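PDB 4WCT: fructosyl amine:oxygen oxidoreductase from Neosartorya fumigata, which probably catalyses the FAD-dependent oxidative deglycation of fructosyl amines (Amadori products), with molecular oxygen as the electron acceptor. Local coordinates for residues P157-G162 / D342-L347; K249-P254 / R417-T422; L22-S27 / R47-V52. One frame throughout, in Å; residues are numbered along the deposited sequence.

Contact 1 of 3, residues P157-G162 / D342-L347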
# COMPACT_ATOMS: atom_id res chain seq x y z
N PRO A 157 7.71 0.36 -29.56
CA PRO A 157 8.71 -0.61 -29.98
C PRO A 157 9.98 -0.51 -29.17
O PRO A 157 10.42 0.59 -28.84
CB PRO A 157 8.98 -0.24 -31.44
CG PRO A 157 8.15 0.91 -31.77
CD PRO A 157 7.20 1.20 -30.65
N GLY A 158 10.57 -1.65 -28.88
CA GLY A 158 11.78 -1.69 -28.07
C GLY A 158 11.55 -1.93 -26.60
O GLY A 158 12.51 -2.17 -25.87
N VAL A 159 10.32 -1.72 -26.12
CA VAL A 159 10.05 -1.86 -24.68
C VAL A 159 9.77 -3.33 -24.33
O VAL A 159 10.56 -3.98 -23.66
CB VAL A 159 8.88 -0.97 -24.28
CG1 VAL A 159 8.53 -1.16 -22.81
CG2 VAL A 159 9.21 0.48 -24.59
N LEU A 160 8.71 -3.89 -24.89
CA LEU A 160 8.38 -5.30 -24.66
C LEU A 160 8.92 -6.11 -25.83
O LEU A 160 8.57 -5.86 -26.99
CB LEU A 160 6.87 -5.51 -24.54
CG LEU A 160 6.18 -4.75 -23.40
CD1 LEU A 160 4.69 -5.04 -23.39
CD2 LEU A 160 6.77 -5.09 -22.05
N THR A 161 9.79 -7.05 -25.53
CA THR A 161 10.53 -7.78 -26.54
C THR A 161 10.37 -9.29 -26.36
O THR A 161 10.92 -10.08 -27.13
CB THR A 161 12.02 -7.43 -26.47
OG1 THR A 161 12.54 -7.78 -25.19
CG2 THR A 161 12.24 -5.94 -26.71
N GLY A 162 9.74 -9.71 -25.27
CA GLY A 162 9.69 -11.14 -24.94
C GLY A 162 8.65 -11.95 -25.68
O GLY A 162 7.88 -11.44 -26.51
N ASP A 342 10.44 -13.15 -19.52
CA ASP A 342 9.24 -13.38 -20.28
C ASP A 342 8.83 -12.15 -21.11
O ASP A 342 8.14 -12.30 -22.10
CB ASP A 342 8.10 -13.76 -19.35
CG ASP A 342 8.08 -15.24 -19.00
OD1 ASP A 342 9.09 -15.95 -19.20
OD2 ASP A 342 7.07 -15.63 -18.37
N THR A 343 9.17 -10.95 -20.61
CA THR A 343 8.58 -9.68 -21.07
C THR A 343 9.58 -8.78 -21.80
O THR A 343 9.28 -8.20 -22.89
CB THR A 343 7.98 -8.92 -19.87
OG1 THR A 343 9.01 -8.69 -18.89
CG2 THR A 343 6.85 -9.72 -19.23
N MET A 344 10.72 -8.61 -21.15
CA MET A 344 11.79 -7.70 -21.55
C MET A 344 13.16 -8.40 -21.38
O MET A 344 14.00 -7.96 -20.60
CB MET A 344 11.74 -6.42 -20.70
CG MET A 344 10.47 -5.64 -20.97
SD MET A 344 10.39 -4.01 -20.18
CE MET A 344 10.36 -4.49 -18.45
N PRO A 345 13.41 -9.46 -22.15
CA PRO A 345 14.61 -10.26 -21.90
C PRO A 345 15.91 -9.51 -22.14
O PRO A 345 16.95 -9.87 -21.56
CB PRO A 345 14.47 -11.44 -22.89
CG PRO A 345 13.40 -11.03 -23.84
CD PRO A 345 12.46 -10.15 -23.05
N HIS A 346 15.85 -8.41 -22.90
CA HIS A 346 17.02 -7.58 -23.08
C HIS A 346 17.49 -6.91 -21.79
O HIS A 346 18.66 -6.48 -21.71
CB HIS A 346 16.79 -6.52 -24.16
CG HIS A 346 15.62 -5.64 -23.90
ND1 HIS A 346 14.32 -6.11 -23.96
CD2 HIS A 346 15.54 -4.32 -23.63
CE1 HIS A 346 13.50 -5.13 -23.63
NE2 HIS A 346 14.20 -4.02 -23.49
N LEU A 347 16.59 -6.85 -20.81
CA LEU A 347 16.89 -6.26 -19.49
C LEU A 347 17.18 -7.30 -18.42
O LEU A 347 17.53 -6.95 -17.31
CB LEU A 347 15.72 -5.38 -19.03
CG LEU A 347 15.39 -4.20 -19.94
CD1 LEU A 347 14.24 -3.41 -19.33
CD2 LEU A 347 16.61 -3.34 -20.26
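Thr161 crosses the rim of the His346 imidazole at about a right angle, with CG2 3.4 Å from CE1 and OG1 turned to the ring nitrogen. Thr161 OG1 and His346 ND1 lie 2.7 Å apart in a hydrogen bond that either partner could donate, and the hydroxyl meets the ring at its edge, near the ring plane. The first torsion of His346 (chi1 57°) places the ring between backbone N and carbonyl carbon, where ND1 meets the hydroxyl. The other ring nitrogen, NE2, is hydrogen-bonded to Tyr272 OH, which would fix the rotation of the imidazole.

Next to this pair the backbone of helix 330-343 runs out. Thr343 O takes two amides of the loop: Thr161 N at 2.9 Å, in the carbonyl plane, and Gly162 N at 2.9 Å, which comes from well above that plane. Gly162 packs so closely on the helix end that its CA is 3.4 Å from Asp342 O, a CA-H...O contact. Toward strand 284-287, Leu160 CD2 rests 3.9 Å from Met344 CG, and both side chains reach Phe286 of that strand.

The contact thus joins the loop between helix 148-152 and strand 168-172 to the C-terminal end of a helix far along the sequence. Chemically, a carbonyl at a helix end is satisfied by loop amides, whereas Val159 O is buried without a hydrogen-bonding partner, its close neighbours being Met344 CG and, at 3.2 Å, the edge carbon CE1 of His346, whose C-H may offer a weak polar substitute.

Contact 2 of 3, residues K249-P254 / R417-T422; sequences KKQLRP and RWRPET
With CG anti to its carbonyl carbon (chi1 -66°) and the chain extended beyond, Gln251 sends its side chain into the bend of residues 417-422, while Trp418, its CG anti to the backbone N, brings a face of its indole under the amide nitrogen. NE2 of Gln251 then sits over the six-membered ring, 3.6 Å from Trp418 CH2, and the amide plane stands nearly upright on the indole, 87° from it. The same NH2 group donates to Phe248 O, so the nitrogen end of the amide is held by a backbone carbonyl while it packs on the ring.

The oxygen end is fixed from the other segment. Arg419 N donates to Gln251 OE1 at 2.8 Å, with an N-H...O angle of 152°, arriving from above the carbonyl plane. Beside this bond Lys249 CB packs against Pro420 CB at 3.7 Å. A water extends the joint by donating to both Lys249 O and Pro420 O, the latter at 2.8 Å.

Segment 417-422 is itself internally braced. Arg417 NH2 forms a salt bridge to Glu421 OE2, 2.8 Å away, and also donates to Trp418 O. Arg419 NH1 returns to Arg417 O at 3.0 Å, and its NH2 makes a salt bridge to Asp365. Arg419 O receives both Thr422 N and Thr422 OG1, closing the turn that opens the 3-10 segment.

One glutamine amide thereby ties the entry to strand 253-263 to the 3-10 turn after helix 410-413, beside edge strand 369-372 of the six-stranded nucleotide-binding sheet of this FAD-dependent oxidoreductase.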
# COMPACT_ATOMS: atom_id res chain seq x y z
N LYS A 249 -6.07 -7.65 18.14
CA LYS A 249 -6.83 -8.91 18.26
C LYS A 249 -6.71 -9.73 16.98
O LYS A 249 -7.68 -10.28 16.47
CB LYS A 249 -8.30 -8.61 18.58
CG LYS A 249 -8.47 -7.78 19.84
CD LYS A 249 -7.92 -8.51 21.06
CE LYS A 249 -8.27 -7.78 22.35
NZ LYS A 249 -7.41 -8.20 23.49
N LYS A 250 -5.49 -9.75 16.44
CA LYS A 250 -5.15 -10.50 15.23
C LYS A 250 -5.70 -9.95 13.91
O LYS A 250 -5.49 -10.56 12.87
CB LYS A 250 -5.45 -11.99 15.36
CG LYS A 250 -4.77 -12.61 16.56
CD LYS A 250 -5.05 -14.12 16.60
CE LYS A 250 -4.50 -14.76 17.86
NZ LYS A 250 -4.75 -16.23 17.85
N GLN A 251 -6.22 -8.73 13.93
CA GLN A 251 -6.81 -8.17 12.75
C GLN A 251 -5.76 -7.69 11.74
O GLN A 251 -6.08 -7.53 10.56
CB GLN A 251 -7.77 -7.02 13.07
CG GLN A 251 -9.00 -7.45 13.84
CD GLN A 251 -9.87 -6.27 14.17
OE1 GLN A 251 -10.73 -5.85 13.39
NE2 GLN A 251 -9.54 -5.62 15.25
N LEU A 252 -4.53 -7.52 12.17
CA LEU A 252 -3.44 -7.13 11.26
C LEU A 252 -2.41 -8.21 11.14
O LEU A 252 -1.88 -8.70 12.15
CB LEU A 252 -2.80 -5.82 11.71
CG LEU A 252 -3.67 -4.56 11.74
CD1 LEU A 252 -2.81 -3.37 12.20
CD2 LEU A 252 -4.32 -4.24 10.38
N ARG A 253 -1.96 -8.46 9.91
CA ARG A 253 -0.78 -9.27 9.66
C ARG A 253 0.26 -8.42 8.95
O ARG A 253 0.14 -8.21 7.76
CB ARG A 253 -1.11 -10.49 8.81
CG ARG A 253 0.07 -11.38 8.60
CD ARG A 253 -0.18 -12.54 7.64
NE ARG A 253 -0.36 -12.06 6.28
CZ ARG A 253 -0.78 -12.83 5.28
NH1 ARG A 253 -0.98 -14.14 5.47
NH2 ARG A 253 -1.02 -12.27 4.10
N PRO A 254 1.30 -7.97 9.66
CA PRO A 254 2.35 -7.27 8.95
C PRO A 254 3.04 -8.21 7.96
O PRO A 254 3.49 -9.28 8.34
CB PRO A 254 3.31 -6.83 10.06
CG PRO A 254 2.44 -6.73 11.28
CD PRO A 254 1.44 -7.85 11.13
N ARG A 417 -15.23 -1.70 9.46
CA ARG A 417 -15.37 -1.64 10.91
C ARG A 417 -14.40 -2.49 11.71
O ARG A 417 -13.86 -3.48 11.22
CB ARG A 417 -16.78 -2.10 11.31
CG ARG A 417 -17.03 -3.59 11.19
CD ARG A 417 -18.48 -3.86 11.58
NE ARG A 417 -18.94 -5.19 11.21
CZ ARG A 417 -18.71 -6.29 11.90
NH1 ARG A 417 -19.38 -7.40 11.54
NH2 ARG A 417 -17.95 -6.25 13.01
N TRP A 418 -14.24 -2.13 12.99
CA TRP A 418 -13.59 -3.00 13.97
C TRP A 418 -14.27 -4.38 14.05
O TRP A 418 -15.52 -4.45 14.15
CB TRP A 418 -13.60 -2.31 15.33
CG TRP A 418 -12.87 -2.99 16.40
CD1 TRP A 418 -13.39 -3.73 17.43
CD2 TRP A 418 -11.45 -2.88 16.67
NE1 TRP A 418 -12.39 -4.20 18.21
CE2 TRP A 418 -11.20 -3.64 17.82
CE3 TRP A 418 -10.39 -2.19 16.07
CZ2 TRP A 418 -9.91 -3.80 18.35
CZ3 TRP A 418 -9.13 -2.29 16.65
CH2 TRP A 418 -8.89 -3.14 17.73
N ARG A 419 -13.50 -5.45 13.85
CA ARG A 419 -14.09 -6.77 13.56
C ARG A 419 -13.18 -7.91 14.06
O ARG A 419 -12.81 -8.81 13.30
CB ARG A 419 -14.45 -6.92 12.08
CG ARG A 419 -13.33 -6.67 11.06
CD ARG A 419 -13.90 -6.44 9.66
NE ARG A 419 -12.87 -6.46 8.62
CZ ARG A 419 -12.17 -5.40 8.24
NH1 ARG A 419 -12.33 -4.23 8.80
NH2 ARG A 419 -11.27 -5.54 7.28
N PRO A 420 -12.80 -7.86 15.34
CA PRO A 420 -11.93 -8.90 15.93
C PRO A 420 -12.49 -10.32 15.79
O PRO A 420 -11.73 -11.28 15.65
CB PRO A 420 -11.81 -8.48 17.39
CG PRO A 420 -13.07 -7.72 17.66
CD PRO A 420 -13.35 -6.96 16.38
N GLU A 421 -13.81 -10.44 15.70
CA GLU A 421 -14.42 -11.76 15.52
C GLU A 421 -13.95 -12.45 14.25
O GLU A 421 -13.90 -13.69 14.20
CB GLU A 421 -15.96 -11.69 15.57
CG GLU A 421 -16.67 -11.01 14.42
CD GLU A 421 -16.66 -9.49 14.47
OE1 GLU A 421 -16.07 -8.89 15.40
OE2 GLU A 421 -17.22 -8.87 13.54
N THR A 422 -13.56 -11.67 13.24
CA THR A 422 -13.11 -12.26 11.99
C THR A 422 -11.69 -12.84 12.05
O THR A 422 -11.24 -13.44 11.07
CB THR A 422 -13.14 -11.24 10.83
OG1 THR A 422 -12.17 -10.21 11.07
CG2 THR A 422 -14.53 -10.60 10.65
O HOH W 1 -9.65 -11.91 17.39

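Contact 3 of 3, residues L22-S27 / R47-V52; sequences LSTESS and RGYKDV
Thr24 O is gripped from the facing segment by Lys50 N, through a weak hydrogen bond of 3.3 Å, and is approached by a water that lies 2.9 Å from Thr24 O and 2.6 Å from Ser26 O. The setting is a beta-alpha-beta unit of Rossmann type, at the end where the strands start and helix 35-46 stops: residues 22-27 lead into strand 28-31, and residues 47-52 leave the helix for the parallel strand 52-56. The same water accepts from Asp51 N at 2.8 Å, tying the two approaches together where the strands have not yet begun. Tyr49 adds a CA-H...O contact to Thr24 O, so amide, water and CA-H all converge on this one carbonyl.

Side chains pack beside this polar seam. CG2 of Thr24 stands over the centre of the Tyr49 ring, 4.1 Å from the centroid and 4° off its normal, a nearly vertical CH-pi contact. The threonine torsion explains it: with chi1 at 44° the hydroxyl turns to Glu25 OE2, leaving the methyl anti to the carbonyl carbon and over the ring. Leu22 crosses the phenol at about a right angle, CD1 near the ring edge and CD2 3.8 Å from Tyr49 OH, which is hydrogen-bonded to Glu405.

Both backbones are turned tightly here. Ser23 to Ser26 form a type I beta turn, and Ser23 OG accepts from Glu25 N in an ST turn. Across from them Gly48, with positive phi, ends helix 35-46 in a Schellman motif, and its carbonyl oxygen lies 3.4 Å from Thr24 CB. At the strand entrance a second water donates to Glu25 O and to Asp51 OD2, and that carboxylate oxygen rests 3.3 Å from Ser27 CB.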
# COMPACT_ATOMS: atom_id res chain seq x y z
N LEU A 22 -16.42 16.55 20.05
CA LEU A 22 -15.53 16.85 18.94
C LEU A 22 -15.93 18.16 18.26
O LEU A 22 -17.09 18.37 17.92
CB LEU A 22 -15.55 15.72 17.90
CG LEU A 22 -14.59 15.92 16.73
CD1 LEU A 22 -13.16 15.72 17.19
CD2 LEU A 22 -14.93 14.96 15.58
N SER A 23 -14.93 18.99 18.00
CA SER A 23 -15.08 20.20 17.22
C SER A 23 -13.77 20.45 16.51
O SER A 23 -12.75 19.83 16.82
CB SER A 23 -15.42 21.39 18.14
OG SER A 23 -14.26 21.92 18.78
N THR A 24 -13.75 21.46 15.65
CA THR A 24 -12.53 21.81 14.96
C THR A 24 -11.48 22.42 15.87
O THR A 24 -10.31 22.56 15.49
CB THR A 24 -12.84 22.81 13.84
OG1 THR A 24 -13.76 23.79 14.34
CG2 THR A 24 -13.48 22.09 12.68
N GLU A 25 -11.87 22.78 17.09
CA GLU A 25 -10.90 23.24 18.07
C GLU A 25 -10.27 22.10 18.89
O GLU A 25 -9.31 22.34 19.62
CB GLU A 25 -11.56 24.23 19.04
CG GLU A 25 -11.90 25.54 18.37
CD GLU A 25 -13.02 25.39 17.36
OE1 GLU A 25 -14.11 24.91 17.74
OE2 GLU A 25 -12.78 25.69 16.16
N SER A 26 -10.79 20.88 18.73
CA SER A 26 -10.28 19.71 19.45
C SER A 26 -8.84 19.42 19.01
O SER A 26 -8.57 19.33 17.81
CB SER A 26 -11.13 18.46 19.17
OG SER A 26 -12.51 18.57 19.53
N SER A 27 -7.96 19.15 19.97
CA SER A 27 -6.60 18.73 19.66
C SER A 27 -6.60 17.28 19.16
O SER A 27 -7.38 16.44 19.64
CB SER A 27 -5.68 18.87 20.88
OG SER A 27 -6.15 18.07 21.94
N ARG A 47 -10.55 20.88 6.53
CA ARG A 47 -11.82 20.94 7.25
C ARG A 47 -11.80 21.97 8.38
O ARG A 47 -12.81 22.13 9.07
CB ARG A 47 -12.19 19.57 7.80
CG ARG A 47 -12.68 18.64 6.70
CD ARG A 47 -13.04 17.26 7.21
NE ARG A 47 -13.19 16.38 6.08
CZ ARG A 47 -14.00 15.32 6.06
NH1 ARG A 47 -14.69 14.94 7.14
NH2 ARG A 47 -14.01 14.54 4.99
N GLY A 48 -10.65 22.58 8.62
CA GLY A 48 -10.53 23.69 9.58
C GLY A 48 -10.11 23.28 10.98
O GLY A 48 -10.33 24.02 11.96
N TYR A 49 -9.59 22.05 11.13
CA TYR A 49 -9.03 21.63 12.39
C TYR A 49 -7.70 22.31 12.61
O TYR A 49 -6.76 22.12 11.83
CB TYR A 49 -8.86 20.10 12.46
CG TYR A 49 -10.15 19.33 12.55
CD1 TYR A 49 -10.89 19.05 11.42
CD2 TYR A 49 -10.67 18.96 13.77
CE1 TYR A 49 -12.04 18.29 11.50
CE2 TYR A 49 -11.81 18.21 13.85
CZ TYR A 49 -12.53 17.94 12.73
OH TYR A 49 -13.70 17.26 12.86
N LYS A 50 -7.64 23.14 13.64
CA LYS A 50 -6.55 24.07 13.83
C LYS A 50 -5.42 23.51 14.68
O LYS A 50 -4.33 24.07 14.68
CB LYS A 50 -7.06 25.34 14.54
CG LYS A 50 -8.03 26.15 13.70
CD LYS A 50 -7.39 26.65 12.42
CE LYS A 50 -8.16 27.83 11.84
NZ LYS A 50 -7.34 28.59 10.87
N ASP A 51 -5.65 22.38 15.34
CA ASP A 51 -4.69 21.84 16.31
C ASP A 51 -4.41 20.38 16.04
O ASP A 51 -5.01 19.49 16.64
CB ASP A 51 -5.23 22.03 17.72
CG ASP A 51 -4.22 21.66 18.79
OD1 ASP A 51 -3.09 21.24 18.46
OD2 ASP A 51 -4.55 21.82 19.97
N VAL A 52 -3.61 20.16 15.00
CA VAL A 52 -3.28 18.78 14.59
C VAL A 52 -1.77 18.61 14.68
O VAL A 52 -1.01 19.41 14.13
CB VAL A 52 -3.79 18.52 13.16
CG1 VAL A 52 -3.44 17.11 12.73
CG2 VAL A 52 -5.27 18.78 13.05
O HOH W 2 -7.99 20.86 15.79
O HOH W 3 -7.10 23.00 20.47

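The three contacts are spread widely over a single chain. Contact 3 comes first along the sequence and closes before the others open, whereas contacts 1 and 2 interleave, their segments alternating. Contact 3 lies at the start of neighbouring strands 28-31 and 52-56 of the six-stranded sheet; contact 2, about 29 Å away between centres, lies beside edge strand 369-372 of that sheet and leads into strand 253-263 of the ten-stranded one. Contact 1, next to strands 277-280 and 284-287, is across the chain's centre from both, its centre about 42 Å from that of contact 2 and about 52 Å from that of contact 3. Contact 3 closes a local unit, whereas contacts 1 and 2 join parts more than 160 residues apart.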